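Local coordinates for malonyl CoA-acyl carrier protein transacylase (Clostridium perfringens, PDB 3PTW), which probably transfers the malonyl group from malonyl-CoA to acyl carrier protein, supplying the extender unit for fatty acid synthesis, at residues 199-210 against 245-253. Sequence-based numbering, arbitrary orientation.
Sequences HCSMLQPAAEKL and LTSQVKKPV
The backbones of 199-210 and 245-253 come closest at His199 and Lys250, CA to CA 4.1 Å, and again where Ala207 passes Thr246 at 4.9 Å; beside the first of these, His199 N makes a weak hydrogen bond to Val249 O. The imidazole itself is held by a shorter bond. With CG beside the backbone N (chi1 -53°), ND1 turns to Gln248 O and donates to it at 2.7 Å, the oxygen lying almost in the ring plane. Val253 CG2 sits over one ring face, 3.4 Å from the centroid, in a CH-pi contact. A flat ring with an N-H at its rim can use both partners at once, the rim for the hydrogen bond and the face for the methyl. Further along, small Ala207 lets the chains close up: its CB rests 3.8 Å from Thr246 CG2, while branched Val249 serves two neighbours, CG2 resting against Ala207 CA and CG1 lying 3.8 Å from Leu210 CD2. At the partly exposed border, the Lys250 chain, extended beyond CG, runs alongside Gln204, and NZ reaches a lone pair of OE1 at 2.7 Å. Gln204 NE2 meanwhile donates to Glu208 OE2, so the amide bridges lysine and carboxylate. Gln248 NE2 donates to Ser91 O and its OE1 accepts from Arg116; His199 touches Ser91, in what appears to be the nucleophile elbow, consistent with the Ser-His active site of malonyl-CoA:ACP transacylases, in which a backbone carbonyl orients the histidine.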
loop_
_atom_site.group_PDB
_atom_site.type_symbol
_atom_site.label_atom_id
_atom_site.label_comp_id
_atom_site.label_asym_id
_atom_site.label_seq_id
_atom_site.Cartn_x
_atom_site.Cartn_y
_atom_site.Cartn_z
ATOM N N HIS A 199 8.577 8.615 1.477
ATOM C CA HIS A 199 8.857 8.062 2.799
ATOM C C HIS A 199 10.156 8.475 3.461
ATOM O O HIS A 199 10.692 7.749 4.301
ATOM C CB HIS A 199 8.689 6.545 2.789
ATOM C CG HIS A 199 7.364 6.100 2.254
ATOM N ND1 HIS A 199 6.186 6.287 2.945
ATOM C CD2 HIS A 199 7.031 5.490 1.090
ATOM C CE1 HIS A 199 5.183 5.801 2.229
ATOM N NE2 HIS A 199 5.670 5.311 1.101
ATOM N N CYS A 200 10.669 9.642 3.081
ATOM C CA CYS A 200 11.727 10.282 3.866
ATOM C C CYS A 200 11.308 11.695 4.258
ATOM O O CYS A 200 10.273 12.199 3.812
ATOM C CB CYS A 200 13.078 10.291 3.131
ATOM S SG CYS A 200 13.156 11.412 1.733
ATOM N N SER A 201 12.123 12.313 5.103
ATOM C CA SER A 201 11.879 13.655 5.620
ATOM C C SER A 201 11.687 14.728 4.528
ATOM O O SER A 201 11.144 15.800 4.797
ATOM C CB SER A 201 13.021 14.054 6.558
ATOM O OG SER A 201 14.194 14.328 5.807
ATOM N N MET A 202 12.121 14.441 3.301
ATOM C CA MET A 202 11.953 15.400 2.202
ATOM C C MET A 202 10.498 15.609 1.826
ATOM O O MET A 202 10.168 16.585 1.155
ATOM C CB MET A 202 12.749 14.970 0.966
ATOM C CG MET A 202 14.253 15.041 1.156
ATOM S SD MET A 202 15.132 14.284 -0.213
ATOM C CE MET A 202 15.053 15.612 -1.429
ATOM N N LEU A 203 9.629 14.686 2.240
ATOM C CA LEU A 203 8.203 14.832 1.982
ATOM C C LEU A 203 7.477 15.556 3.098
ATOM O O LEU A 203 6.257 15.516 3.172
ATOM C CB LEU A 203 7.541 13.480 1.684
ATOM C CG LEU A 203 7.153 13.285 0.219
ATOM C CD1 LEU A 203 8.386 13.286 -0.679
ATOM C CD2 LEU A 203 6.337 12.000 0.028
ATOM N N GLN A 204 8.235 16.213 3.970
ATOM C CA GLN A 204 7.666 17.037 5.039
ATOM C C GLN A 204 6.573 17.990 4.515
ATOM O O GLN A 204 5.536 18.113 5.156
ATOM C CB GLN A 204 8.780 17.796 5.787
ATOM C CG GLN A 204 8.320 18.739 6.905
ATOM C CD GLN A 204 7.606 18.017 8.051
ATOM O OE1 GLN A 204 7.908 16.860 8.369
ATOM N NE2 GLN A 204 6.654 18.704 8.670
ATOM N N PRO A 205 6.782 18.646 3.346
ATOM C CA PRO A 205 5.740 19.574 2.859
ATOM C C PRO A 205 4.436 18.886 2.445
ATOM O O PRO A 205 3.359 19.474 2.589
ATOM C CB PRO A 205 6.398 20.244 1.646
ATOM C CG PRO A 205 7.882 20.064 1.865
ATOM C CD PRO A 205 7.983 18.706 2.486
ATOM N N ALA A 206 4.527 17.658 1.942
ATOM C CA ALA A 206 3.331 16.851 1.677
ATOM C C ALA A 206 2.617 16.383 2.948
ATOM O O ALA A 206 1.397 16.241 2.943
ATOM C CB ALA A 206 3.675 15.660 0.809
ATOM N N ALA A 207 3.365 16.100 4.012
ATOM C CA ALA A 207 2.755 15.680 5.273
ATOM C C ALA A 207 1.895 16.807 5.845
ATOM O O ALA A 207 0.754 16.577 6.232
ATOM C CB ALA A 207 3.814 15.224 6.295
ATOM N N GLU A 208 2.453 18.018 5.885
ATOM C CA GLU A 208 1.715 19.218 6.331
ATOM C C GLU A 208 0.437 19.484 5.513
ATOM O O GLU A 208 -0.615 19.809 6.079
ATOM C CB GLU A 208 2.628 20.459 6.319
ATOM C CG GLU A 208 3.891 20.294 7.163
ATOM C CD GLU A 208 4.818 21.509 7.124
ATOM O OE1 GLU A 208 4.482 22.511 6.458
ATOM O OE2 GLU A 208 5.892 21.458 7.772
ATOM N N LYS A 209 0.522 19.335 4.193
ATOM C CA LYS A 209 -0.655 19.544 3.332
ATOM C C LYS A 209 -1.702 18.456 3.525
ATOM O O LYS A 209 -2.896 18.727 3.499
ATOM C CB LYS A 209 -0.259 19.627 1.860
ATOM C CG LYS A 209 0.325 20.972 1.444
ATOM C CD LYS A 209 0.675 20.939 -0.045
ATOM C CE LYS A 209 1.682 22.014 -0.424
ATOM N NZ LYS A 209 1.042 23.172 -1.089
ATOM N N LEU A 210 -1.239 17.230 3.734
ATOM C CA LEU A 210 -2.122 16.098 3.966
ATOM C C LEU A 210 -2.820 16.233 5.327
ATOM O O LEU A 210 -4.033 15.991 5.434
ATOM C CB LEU A 210 -1.338 14.791 3.862
ATOM C CG LEU A 210 -2.063 13.475 4.127
ATOM C CD1 LEU A 210 -3.231 13.286 3.147
ATOM C CD2 LEU A 210 -1.059 12.313 4.061
ATOM N N LEU A 245 -1.111 9.011 9.744
ATOM C CA LEU A 245 -1.309 9.097 8.291
ATOM C C LEU A 245 -0.451 10.238 7.739
ATOM O O LEU A 245 0.075 10.175 6.620
ATOM C CB LEU A 245 -2.788 9.327 7.990
ATOM C CG LEU A 245 -3.694 8.278 7.331
ATOM C CD1 LEU A 245 -3.221 6.834 7.469
ATOM C CD2 LEU A 245 -5.130 8.460 7.810
ATOM N N THR A 246 -0.291 11.268 8.554
ATOM C CA THR A 246 0.632 12.362 8.264
ATOM C C THR A 246 2.066 11.832 8.207
ATOM O O THR A 246 2.726 11.978 7.184
ATOM C CB THR A 246 0.465 13.484 9.306
ATOM O OG1 THR A 246 -0.770 14.159 9.038
ATOM C CG2 THR A 246 1.620 14.488 9.267
ATOM N N SER A 247 2.526 11.223 9.305
ATOM C CA SER A 247 3.839 10.562 9.377
ATOM C C SER A 247 4.143 9.557 8.242
ATOM O O SER A 247 5.278 9.478 7.764
ATOM C CB SER A 247 3.980 9.842 10.723
ATOM O OG SER A 247 3.960 10.763 11.794
ATOM N N GLN A 248 3.131 8.799 7.810
ATOM C CA GLN A 248 3.310 7.708 6.841
ATOM C C GLN A 248 4.048 8.105 5.558
ATOM O O GLN A 248 4.904 7.343 5.067
ATOM C CB GLN A 248 1.954 7.057 6.496
ATOM C CG GLN A 248 2.075 5.728 5.748
ATOM C CD GLN A 248 0.845 5.387 4.923
ATOM O OE1 GLN A 248 0.239 6.267 4.286
ATOM N NE2 GLN A 248 0.479 4.113 4.913
ATOM N N VAL A 249 3.711 9.271 4.997
ATOM C CA VAL A 249 4.321 9.705 3.734
ATOM C C VAL A 249 5.798 10.116 3.907
ATOM O O VAL A 249 6.566 10.122 2.954
ATOM C CB VAL A 249 3.507 10.839 3.034
ATOM C CG1 VAL A 249 2.022 10.469 2.955
ATOM C CG2 VAL A 249 3.693 12.185 3.746
ATOM N N LYS A 250 6.200 10.422 5.126
ATOM C CA LYS A 250 7.556 10.949 5.350
ATOM C C LYS A 250 8.455 10.052 6.219
ATOM O O LYS A 250 9.605 10.409 6.463
ATOM C CB LYS A 250 7.484 12.355 5.934
ATOM C CG LYS A 250 6.752 12.424 7.266
ATOM C CD LYS A 250 7.294 13.544 8.108
ATOM C CE LYS A 250 6.286 13.985 9.136
ATOM N NZ LYS A 250 6.907 14.988 10.020
ATOM N N LYS A 251 7.914 8.902 6.653
ATOM C CA LYS A 251 8.588 7.918 7.515
ATOM C C LYS A 251 8.637 6.529 6.848
ATOM O O LYS A 251 7.883 6.271 5.919
ATOM C CB LYS A 251 7.858 7.791 8.865
ATOM C CG LYS A 251 8.007 8.982 9.816
ATOM C CD LYS A 251 9.459 9.288 10.015
ATOM C CE LYS A 251 9.722 10.520 10.874
ATOM N NZ LYS A 251 11.205 10.546 11.045
ATOM N N PRO A 252 9.497 5.621 7.354
ATOM C CA PRO A 252 9.609 4.276 6.820
ATOM C C PRO A 252 8.287 3.497 6.846
ATOM O O PRO A 252 7.541 3.571 7.826
ATOM C CB PRO A 252 10.615 3.609 7.785
ATOM C CG PRO A 252 11.463 4.727 8.244
ATOM C CD PRO A 252 10.500 5.865 8.410
ATOM N N VAL A 253 8.028 2.750 5.778
ATOM C CA VAL A 253 6.931 1.774 5.739
ATOM C C VAL A 253 7.419 0.449 6.326
ATOM O O VAL A 253 8.146 -0.311 5.675
ATOM C CB VAL A 253 6.390 1.577 4.311
ATOM C CG1 VAL A 253 5.246 0.555 4.282
ATOM C CG2 VAL A 253 5.916 2.909 3.755
#